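Side-chain contacts in beta-galactosidase (Streptococcus pneumoniae, PDB 4CU9), which is a beta-galactosidase, represented here by a carbohydrate-binding module that probably directs the enzyme to glycans: residues N46-N51 against H85-S90; P111-Y114 against Y120-G123; I149-K154 against M161-E166. All blocks are in the same frame, centred on the assembly; numbering follows the deposited sequence.

Contact 1: residues N46-N51 against H85-S90; sequences NRRWTN and HFFADS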
loop_
_atom_site.group_PDB
_atom_site.type_symbol
_atom_site.label_atom_id
_atom_site.label_comp_id
_atom_site.label_asym_id
_atom_site.label_seq_id
_atom_site.Cartn_x
_atom_site.Cartn_y
_atom_site.Cartn_z
ATOM N N ASN A 46 16.825 3.475 0.879
ATOM C CA ASN A 46 17.120 3.227 -0.529
ATOM C C ASN A 46 16.349 2.066 -1.146
ATOM O O ASN A 46 16.533 1.768 -2.324
ATOM C CB ASN A 46 18.625 3.027 -0.703
ATOM C CG ASN A 46 19.396 4.321 -0.530
ATOM O OD1 ASN A 46 20.315 4.411 0.279
ATOM N ND2 ASN A 46 19.006 5.341 -1.286
ATOM N N ARG A 47 15.486 1.424 -0.353
ATOM C CA ARG A 47 14.581 0.399 -0.849
ATOM C C ARG A 47 13.155 0.837 -0.557
ATOM O O ARG A 47 12.587 0.514 0.483
ATOM C CB ARG A 47 14.871 -0.936 -0.192
ATOM C CG ARG A 47 16.229 -1.534 -0.551
ATOM C CD ARG A 47 16.570 -2.718 0.338
ATOM N NE ARG A 47 15.570 -3.810 0.276
ATOM C CZ ARG A 47 15.617 -4.839 -0.582
ATOM N NH1 ARG A 47 16.596 -4.933 -1.476
ATOM N NH2 ARG A 47 14.684 -5.789 -0.545
ATOM N N ARG A 48 12.570 1.586 -1.474
ATOM C CA ARG A 48 11.229 2.113 -1.246
ATOM C C ARG A 48 10.298 1.814 -2.415
ATOM O O ARG A 48 10.740 1.517 -3.524
ATOM C CB ARG A 48 11.299 3.609 -1.000
ATOM C CG ARG A 48 11.911 4.348 -2.168
ATOM C CD ARG A 48 12.566 5.615 -1.744
ATOM N NE ARG A 48 13.113 6.290 -2.922
ATOM C CZ ARG A 48 14.401 6.560 -3.125
ATOM N NH1 ARG A 48 15.324 6.252 -2.238
ATOM N NH2 ARG A 48 14.759 7.174 -4.232
ATOM N N TRP A 49 9.012 1.815 -2.115
ATOM C CA TRP A 49 7.989 1.888 -3.114
ATOM C C TRP A 49 7.628 3.357 -3.287
ATOM O O TRP A 49 7.503 4.108 -2.327
ATOM C CB TRP A 49 6.749 1.092 -2.692
ATOM C CG TRP A 49 5.585 1.421 -3.555
ATOM C CD1 TRP A 49 5.306 0.899 -4.776
ATOM C CD2 TRP A 49 4.596 2.386 -3.292
ATOM N NE1 TRP A 49 4.161 1.463 -5.280
ATOM C CE2 TRP A 49 3.708 2.388 -4.387
ATOM C CE3 TRP A 49 4.333 3.236 -2.205
ATOM C CZ2 TRP A 49 2.605 3.218 -4.442
ATOM C CZ3 TRP A 49 3.244 4.052 -2.263
ATOM C CH2 TRP A 49 2.394 4.056 -3.380
ATOM N N THR A 50 7.374 3.733 -4.530
ATOM C CA THR A 50 6.901 5.038 -4.831
ATOM C C THR A 50 6.038 4.942 -6.086
ATOM O O THR A 50 6.153 3.973 -6.863
ATOM C CB THR A 50 8.197 5.799 -5.167
ATOM O OG1 THR A 50 8.809 6.398 -4.004
ATOM C CG2 THR A 50 8.131 6.590 -6.316
ATOM N N ASN A 51 5.174 5.924 -6.281
ATOM C CA ASN A 51 4.443 6.054 -7.584
ATOM C C ASN A 51 4.846 7.333 -8.271
ATOM O O ASN A 51 4.072 7.913 -9.025
ATOM C CB ASN A 51 2.933 6.051 -7.369
ATOM C CG ASN A 51 2.450 7.332 -6.720
ATOM O OD1 ASN A 51 3.138 7.901 -5.855
ATOM N ND2 ASN A 51 1.268 7.802 -7.129
ATOM N N HIS A 85 5.669 3.161 7.266
ATOM C CA HIS A 85 6.947 3.897 7.243
ATOM C C HIS A 85 7.043 4.657 5.922
ATOM O O HIS A 85 7.239 4.035 4.862
ATOM C CB HIS A 85 8.109 2.917 7.335
ATOM C CG HIS A 85 9.425 3.533 7.700
ATOM N ND1 HIS A 85 9.652 4.889 7.725
ATOM C CD2 HIS A 85 10.592 2.954 8.081
ATOM C CE1 HIS A 85 10.900 5.125 8.109
ATOM N NE2 HIS A 85 11.487 3.966 8.342
ATOM N N PHE A 86 6.902 5.967 5.972
ATOM C CA PHE A 86 6.953 6.801 4.790
ATOM C C PHE A 86 8.341 7.344 4.550
ATOM O O PHE A 86 9.151 7.468 5.485
ATOM C CB PHE A 86 5.950 7.953 4.905
ATOM C CG PHE A 86 4.525 7.491 4.916
ATOM C CD1 PHE A 86 3.927 7.065 3.748
ATOM C CD2 PHE A 86 3.770 7.514 6.070
ATOM C CE1 PHE A 86 2.628 6.628 3.733
ATOM C CE2 PHE A 86 2.472 7.112 6.061
ATOM C CZ PHE A 86 1.893 6.687 4.889
ATOM N N PHE A 87 8.580 7.731 3.295
ATOM C CA PHE A 87 9.849 8.286 2.876
ATOM C C PHE A 87 9.559 9.601 2.193
ATOM O O PHE A 87 8.454 9.806 1.711
ATOM C CB PHE A 87 10.516 7.357 1.875
ATOM C CG PHE A 87 11.729 7.941 1.180
ATOM C CD1 PHE A 87 12.969 7.888 1.778
ATOM C CD2 PHE A 87 11.630 8.477 -0.097
ATOM C CE1 PHE A 87 14.092 8.392 1.139
ATOM C CE2 PHE A 87 12.746 8.948 -0.760
ATOM C CZ PHE A 87 13.981 8.915 -0.136
ATOM N N ALA A 88 10.546 10.491 2.184
ATOM C CA ALA A 88 10.426 11.728 1.403
ATOM C C ALA A 88 11.743 12.103 0.779
ATOM O O ALA A 88 12.796 11.841 1.336
ATOM C CB ALA A 88 9.935 12.855 2.293
ATOM N N ASP A 89 11.643 12.771 -0.363
ATOM C CA ASP A 89 12.775 13.364 -1.062
ATOM C C ASP A 89 12.199 14.466 -1.950
ATOM O O ASP A 89 11.082 14.947 -1.681
ATOM C CB ASP A 89 13.579 12.298 -1.829
ATOM C CG ASP A 89 12.823 11.686 -2.986
ATOM O OD1 ASP A 89 11.637 12.029 -3.214
ATOM O OD2 ASP A 89 13.453 10.858 -3.698
ATOM N N SER A 90 12.914 14.873 -3.002
ATOM C CA SER A 90 12.433 16.018 -3.812
ATOM C C SER A 90 11.086 15.754 -4.472
ATOM O O SER A 90 10.273 16.651 -4.549
ATOM C CB SER A 90 13.438 16.439 -4.888
ATOM O OG SER A 90 13.778 15.311 -5.669
#

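Contact 2: residues P111-Y114 against Y120-G123; sequences PTYY and YESG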
loop_
_atom_site.group_PDB
_atom_site.type_symbol
_atom_site.label_atom_id
_atom_site.label_comp_id
_atom_site.label_asym_id
_atom_site.label_seq_id
_atom_site.Cartn_x
_atom_site.Cartn_y
_atom_site.Cartn_z
ATOM N N PRO A 111 -2.759 -10.101 -8.815
ATOM C CA PRO A 111 -2.632 -9.568 -10.141
ATOM C C PRO A 111 -1.285 -9.967 -10.795
ATOM O O PRO A 111 -0.243 -10.100 -10.115
ATOM C CB PRO A 111 -2.651 -8.063 -9.926
ATOM C CG PRO A 111 -3.390 -7.839 -8.624
ATOM C CD PRO A 111 -3.037 -9.053 -7.793
ATOM N N THR A 112 -1.313 -10.160 -12.099
ATOM C CA THR A 112 -0.054 -10.296 -12.814
ATOM C C THR A 112 0.787 -9.020 -12.655
ATOM O O THR A 112 1.962 -9.055 -12.275
ATOM C CB THR A 112 -0.302 -10.595 -14.297
ATOM O OG1 THR A 112 -0.967 -11.855 -14.388
ATOM C CG2 THR A 112 1.032 -10.693 -15.030
ATOM N N TYR A 113 0.151 -7.890 -12.898
ATOM C CA TYR A 113 0.779 -6.581 -12.784
ATOM C C TYR A 113 0.440 -6.017 -11.421
ATOM O O TYR A 113 -0.287 -5.035 -11.308
ATOM C CB TYR A 113 0.304 -5.652 -13.906
ATOM C CG TYR A 113 0.866 -6.068 -15.271
ATOM C CD1 TYR A 113 2.114 -5.639 -15.671
ATOM C CD2 TYR A 113 0.150 -6.890 -16.131
ATOM C CE1 TYR A 113 2.650 -6.006 -16.907
ATOM C CE2 TYR A 113 0.672 -7.268 -17.373
ATOM C CZ TYR A 113 1.923 -6.830 -17.750
ATOM O OH TYR A 113 2.481 -7.184 -18.956
ATOM N N TYR A 114 0.978 -6.671 -10.390
ATOM C CA TYR A 114 0.585 -6.344 -9.026
ATOM C C TYR A 114 1.131 -4.980 -8.562
ATOM O O TYR A 114 0.597 -4.418 -7.629
ATOM C CB TYR A 114 0.950 -7.467 -8.057
ATOM C CG TYR A 114 2.403 -7.815 -8.005
ATOM C CD1 TYR A 114 3.286 -7.051 -7.252
ATOM C CD2 TYR A 114 2.912 -8.935 -8.683
ATOM C CE1 TYR A 114 4.618 -7.364 -7.151
ATOM C CE2 TYR A 114 4.251 -9.269 -8.570
ATOM C CZ TYR A 114 5.102 -8.470 -7.821
ATOM O OH TYR A 114 6.435 -8.776 -7.694
ATOM N N TYR A 120 -2.258 -1.516 -15.982
ATOM C CA TYR A 120 -1.899 -2.730 -16.684
ATOM C C TYR A 120 -2.789 -3.912 -16.430
ATOM O O TYR A 120 -2.693 -4.914 -17.134
ATOM C CB TYR A 120 -0.469 -3.092 -16.348
ATOM C CG TYR A 120 0.512 -2.118 -16.931
ATOM C CD1 TYR A 120 0.445 -1.723 -18.279
ATOM C CD2 TYR A 120 1.505 -1.581 -16.146
ATOM C CE1 TYR A 120 1.369 -0.829 -18.806
ATOM C CE2 TYR A 120 2.412 -0.684 -16.654
ATOM C CZ TYR A 120 2.354 -0.318 -17.977
ATOM O OH TYR A 120 3.290 0.576 -18.431
ATOM N N GLU A 121 -3.666 -3.800 -15.446
ATOM C CA GLU A 121 -4.589 -4.862 -15.171
ATOM C C GLU A 121 -5.915 -4.287 -14.639
ATOM O O GLU A 121 -6.399 -4.731 -13.604
ATOM C CB GLU A 121 -3.955 -5.857 -14.221
ATOM C CG GLU A 121 -4.562 -7.243 -14.377
ATOM C CD GLU A 121 -3.746 -8.353 -13.754
ATOM O OE1 GLU A 121 -2.500 -8.252 -13.742
ATOM O OE2 GLU A 121 -4.360 -9.339 -13.303
ATOM N N SER A 122 -6.485 -3.320 -15.396
ATOM C CA SER A 122 -7.679 -2.583 -14.978
ATOM C C SER A 122 -8.901 -3.466 -14.762
ATOM O O SER A 122 -9.813 -3.068 -14.082
ATOM C CB SER A 122 -8.043 -1.452 -15.992
ATOM O OG SER A 122 -8.412 -2.017 -17.223
ATOM N N GLY A 123 -8.955 -4.633 -15.382
ATOM C CA GLY A 123 -10.070 -5.558 -15.118
ATOM C C GLY A 123 -10.004 -6.328 -13.797
ATOM O O GLY A 123 -10.987 -6.956 -13.400
#

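Contact 3: residues I149-K154 against M161-E166; sequences INVTFK and MRWRME. With EDO (1,2-ethanediol), chain D.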
loop_
_atom_site.group_PDB
_atom_site.type_symbol
_atom_site.label_atom_id
_atom_site.label_comp_id
_atom_site.label_asym_id
_atom_site.label_seq_id
_atom_site.Cartn_x
_atom_site.Cartn_y
_atom_site.Cartn_z
ATOM N N ILE A 149 5.020 4.739 11.914
ATOM C CA ILE A 149 3.745 5.146 12.469
ATOM C C ILE A 149 2.967 3.890 12.826
ATOM O O ILE A 149 2.903 2.951 12.030
ATOM C CB ILE A 149 2.914 5.971 11.463
ATOM C CG1 ILE A 149 3.622 7.285 11.112
ATOM C CG2 ILE A 149 1.532 6.251 12.027
ATOM C CD1 ILE A 149 3.220 7.837 9.759
ATOM N N ASN A 150 2.373 3.869 14.020
ATOM C CA ASN A 150 1.617 2.725 14.462
ATOM C C ASN A 150 0.142 3.106 14.454
ATOM O O ASN A 150 -0.216 4.212 14.853
ATOM C CB ASN A 150 2.064 2.220 15.843
ATOM C CG ASN A 150 3.521 1.781 15.876
ATOM O OD1 ASN A 150 3.856 0.654 15.502
ATOM N ND2 ASN A 150 4.400 2.675 16.330
ATOM N N VAL A 151 -0.682 2.180 13.981
ATOM C CA VAL A 151 -2.106 2.386 13.778
ATOM C C VAL A 151 -2.898 1.261 14.415
ATOM O O VAL A 151 -2.499 0.114 14.341
ATOM C CB VAL A 151 -2.416 2.407 12.257
ATOM C CG1 VAL A 151 -3.904 2.245 11.956
ATOM C CG2 VAL A 151 -1.837 3.625 11.555
ATOM N N THR A 152 -4.028 1.603 15.055
ATOM C CA THR A 152 -4.966 0.617 15.549
ATOM C C THR A 152 -6.337 0.818 14.937
ATOM O O THR A 152 -6.737 1.918 14.527
ATOM C CB THR A 152 -5.121 0.691 17.087
ATOM O OG1 THR A 152 -5.414 2.041 17.451
ATOM C CG2 THR A 152 -3.878 0.308 17.758
ATOM N N PHE A 153 -7.073 -0.269 14.876
ATOM C CA PHE A 153 -8.437 -0.249 14.449
ATOM C C PHE A 153 -9.202 -1.413 15.065
ATOM O O PHE A 153 -8.609 -2.333 15.600
ATOM C CB PHE A 153 -8.548 -0.209 12.915
ATOM C CG PHE A 153 -7.593 -1.144 12.184
ATOM C CD1 PHE A 153 -6.275 -0.791 11.984
ATOM C CD2 PHE A 153 -8.029 -2.380 11.740
ATOM C CE1 PHE A 153 -5.406 -1.648 11.318
ATOM C CE2 PHE A 153 -7.184 -3.245 11.061
ATOM C CZ PHE A 153 -5.863 -2.885 10.868
ATOM N N LYS A 154 -10.526 -1.366 14.992
ATOM C CA LYS A 154 -11.331 -2.503 15.411
ATOM C C LYS A 154 -11.035 -3.691 14.467
ATOM O O LYS A 154 -10.907 -3.531 13.249
ATOM C CB LYS A 154 -12.812 -2.132 15.440
ATOM C CG LYS A 154 -13.731 -3.295 15.763
ATOM C CD LYS A 154 -15.144 -2.823 16.087
ATOM C CE LYS A 154 -16.017 -4.026 16.411
ATOM N NZ LYS A 154 -17.199 -3.668 17.234
ATOM N N MET A 161 -5.681 -5.910 2.574
ATOM C CA MET A 161 -5.888 -4.584 3.185
ATOM C C MET A 161 -5.104 -3.608 2.336
ATOM O O MET A 161 -4.143 -4.001 1.684
ATOM C CB MET A 161 -5.366 -4.549 4.620
ATOM C CG MET A 161 -6.104 -5.501 5.543
ATOM S SD MET A 161 -7.774 -5.044 6.023
ATOM C CE MET A 161 -7.518 -3.504 6.860
ATOM N N ARG A 162 -5.559 -2.366 2.287
ATOM C CA ARG A 162 -4.821 -1.322 1.621
ATOM C C ARG A 162 -4.994 0.025 2.301
ATOM O O ARG A 162 -5.915 0.257 3.101
ATOM C CB ARG A 162 -5.206 -1.213 0.127
ATOM C CG ARG A 162 -6.512 -0.510 -0.139
ATOM C CD ARG A 162 -6.852 -0.491 -1.593
ATOM N NE ARG A 162 -7.980 0.373 -1.834
ATOM C CZ ARG A 162 -8.424 0.713 -3.032
ATOM N NH1 ARG A 162 -7.823 0.234 -4.132
ATOM N NH2 ARG A 162 -9.479 1.512 -3.126
ATOM N N TRP A 163 -4.105 0.926 1.912
ATOM C CA TRP A 163 -4.224 2.330 2.245
ATOM C C TRP A 163 -4.465 3.062 0.938
ATOM O O TRP A 163 -3.656 2.943 -0.044
ATOM C CB TRP A 163 -2.954 2.856 2.923
ATOM C CG TRP A 163 -2.733 2.324 4.280
ATOM C CD1 TRP A 163 -2.023 1.245 4.613
ATOM C CD2 TRP A 163 -3.310 2.818 5.486
ATOM N NE1 TRP A 163 -2.069 1.038 5.963
ATOM C CE2 TRP A 163 -2.869 1.993 6.527
ATOM C CE3 TRP A 163 -4.150 3.878 5.786
ATOM C CZ2 TRP A 163 -3.203 2.227 7.861
ATOM C CZ3 TRP A 163 -4.493 4.105 7.141
ATOM C CH2 TRP A 163 -3.998 3.276 8.139
ATOM N N ARG A 164 -5.595 3.762 0.885
ATOM C CA ARG A 164 -5.951 4.617 -0.255
ATOM C C ARG A 164 -5.502 6.024 0.092
ATOM O O ARG A 164 -5.993 6.642 1.036
ATOM C CB ARG A 164 -7.434 4.540 -0.577
ATOM C CG ARG A 164 -7.877 5.455 -1.743
ATOM C CD ARG A 164 -9.250 5.049 -2.235
ATOM N NE ARG A 164 -10.282 5.173 -1.214
ATOM C CZ ARG A 164 -10.808 6.319 -0.793
ATOM N NH1 ARG A 164 -10.446 7.495 -1.309
ATOM N NH2 ARG A 164 -11.736 6.299 0.140
ATOM N N MET A 165 -4.499 6.503 -0.627
ATOM C CA MET A 165 -3.770 7.709 -0.233
ATOM C C MET A 165 -3.839 8.797 -1.316
ATOM O O MET A 165 -4.146 8.537 -2.480
ATOM C CB MET A 165 -2.323 7.343 0.031
ATOM C CG MET A 165 -2.115 6.328 1.162
ATOM S SD MET A 165 -0.396 5.693 1.292
ATOM C CE MET A 165 -0.286 4.587 -0.092
ATOM N N GLU A 166 -3.589 10.024 -0.894
ATOM C CA GLU A 166 -3.442 11.142 -1.810
ATOM C C GLU A 166 -2.108 11.760 -1.587
ATOM O O GLU A 166 -1.721 12.073 -0.439
ATOM C CB GLU A 166 -4.534 12.172 -1.598
ATOM C CG GLU A 166 -5.914 11.636 -1.991
ATOM C CD GLU A 166 -7.015 12.698 -1.935
ATOM O OE1 GLU A 166 -6.716 13.902 -1.802
ATOM O OE2 GLU A 166 -8.200 12.309 -2.036
HETATM C C1 EDO D . -8.659 1.818 -7.459
HETATM O O1 EDO D . -7.434 1.586 -6.733
HETATM C C2 EDO D . -9.937 1.316 -6.775
HETATM O O2 EDO D . -10.317 2.212 -5.733
#

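Contact 1: residues N46-N51 against H85-S90
Arg48 lies flat over the ring of Phe87, its guanidinium plane only 4° from parallel with the ring. The approach is staggered: CD and NE do the closest touching, CD 3.4 Å from Phe87 CD2 and NE 3.4 Å from Phe87 CE2, and CD makes a CH-pi contact 3.6 Å from the ring centroid, 21° off the normal. Beyond, the chain runs across the same face toward the far rim, where NH1 comes within 3.6 Å of Phe87 CZ. With CG anti to the backbone N (chi1 170°), the Phe87 ring stands against the arginine. Asp89 adds charge without direction. Its OD2 is 3.9 Å from Arg48 NH2, a long salt bridge with the oxygen well out of the guanidinium plane and no N-H aimed at it. Each polar end has a firmer partner: Arg48 NH1 is bonded to the Glu45 carbonyl, Asp89 OD1 to Thr92 and the Gly91 amide. The pair sits near the surface, with the calcium ion about 7 Å from the Arg48 side chain. Strands 49-50 and 73-86 both pair antiparallel with strand 173-182, and Phe87 also rests on Ala175 of that strand and on Thr92 of strand 92-93.

Contact 2: residues P111-Y114 against Y120-G123
A surface loop is clipped to itself here: Glu121, the first residue to leave the short helix 117-120, sends its carboxylate back to the turn at Thr112 and Tyr113, just ahead of that helix. Its CG is anti to the backbone N (chi1 -154°) and the chain stays extended beyond. OE1 accepts the Tyr113 N-H at 2.8 Å, almost straight at 172° and met nearly along the C-O axis. OE2 takes a weak bond from Thr112 N at 3.4 Å, while Thr112 N also lies 2.8 Å from Glu121 OE1. The Tyr113 bond is the main hold and, with the weak Thr112 one, probably limits the carboxylate's rotation. OE1 also stands at the edge of the Tyr113 ring, whose plane is nearly perpendicular to the carboxylate. A face of the same ring is taken by Tyr120, whose CB makes a CH-pi contact 3.8 Å from the ring centroid. The two tyrosine rings themselves meet obliquely, planes 41° apart, and the end of Tyr120 leads away from the turn. Nearby, Tyr114 OH is bonded to Asp36, and Pro111 packs on His124. What results is an inverse gamma turn centred on Tyr113, its own Tyr114 N to Thr112 O bond weak at 3.2 Å, with the carboxylate tying down the central residue's amide, within the long connection between strands 97-103 and 132-139 of a galactose-binding-domain-like beta sandwich.

Contact 3: residues I149-K154 against M161-E166
With CG1 anti to the backbone N (chi1 165°) and CG2 beside that N, Val151 turns both methyls to the end of the indole of Trp163, which comes from the opposite direction. Trp163 has CG anti to its carbonyl carbon (chi1 -69°) and swings the six-membered part of the indole forward, although its CB does not head straight at the other strand. Val151 CG1 meets the indole edge near the ring plane, 4.0 Å from Trp163 CH2, while CG2 touches the same carbon at 4.1 Å from off the plane. A second apolar pair lies alongside. Met161 is curled at every bond, which brings its terminal methyl CE to 4.2 Å from Phe153 CE2, approaching the ring obliquely. No hydrogen bond crosses between the strands; the packing is purely apolar and buried. Around the indole, Tyr137 meets it edge-to-face and Phe181 brings up a ring at a small angle between planes.

Arg162 belongs to the other side of its strand. Extended from CG to NE, it reaches a molecule of 1,2-ethanediol, probably from the crystallisation liquor. Arg162 NH2 gives a nearly straight bond (175°) to O2 of the diol at 2.8 Å, and Arg162 NH1 a more bent one to O1 at 3.0 Å. A salt bridge from NE to Glu101 and a cation-pi contact with Trp132 steady the guanidinium, while Tyr117 also bonds the diol.

The CA atoms of Val151 and Trp163 are 11.7 Å apart, a spacing of facing layers, not of paired strands. Strand 149-158 lies between 73-86 and 132-139, strand 160-166 between 61-70 and 97-103, and the two face each other across the interior of a curled sheet, its layers joined where 61-70 pairs with 73-86 and 97-103 with 132-139.

Contact 3 is the core member, all of its touching residues buried, whereas contacts 1 and 2 lie at the surface. The chemistry follows: purely apolar packing between layers in contact 3, a cationic group flat on an aromatic ring in contact 1, and a carboxylate gripping backbone amides in contact 2. Contacts 1 and 3 reach the same sheet through neighbouring strands 73-86 and 149-158, and they touch: Phe86 CD2 is 3.7 Å from Ile149 CD1, and Trp49 and Phe86 both pack on Met165. Contact 2 stands apart in its loop, its centre about 22 and 23 Å from the centres of contacts 1 and 3, touching neither.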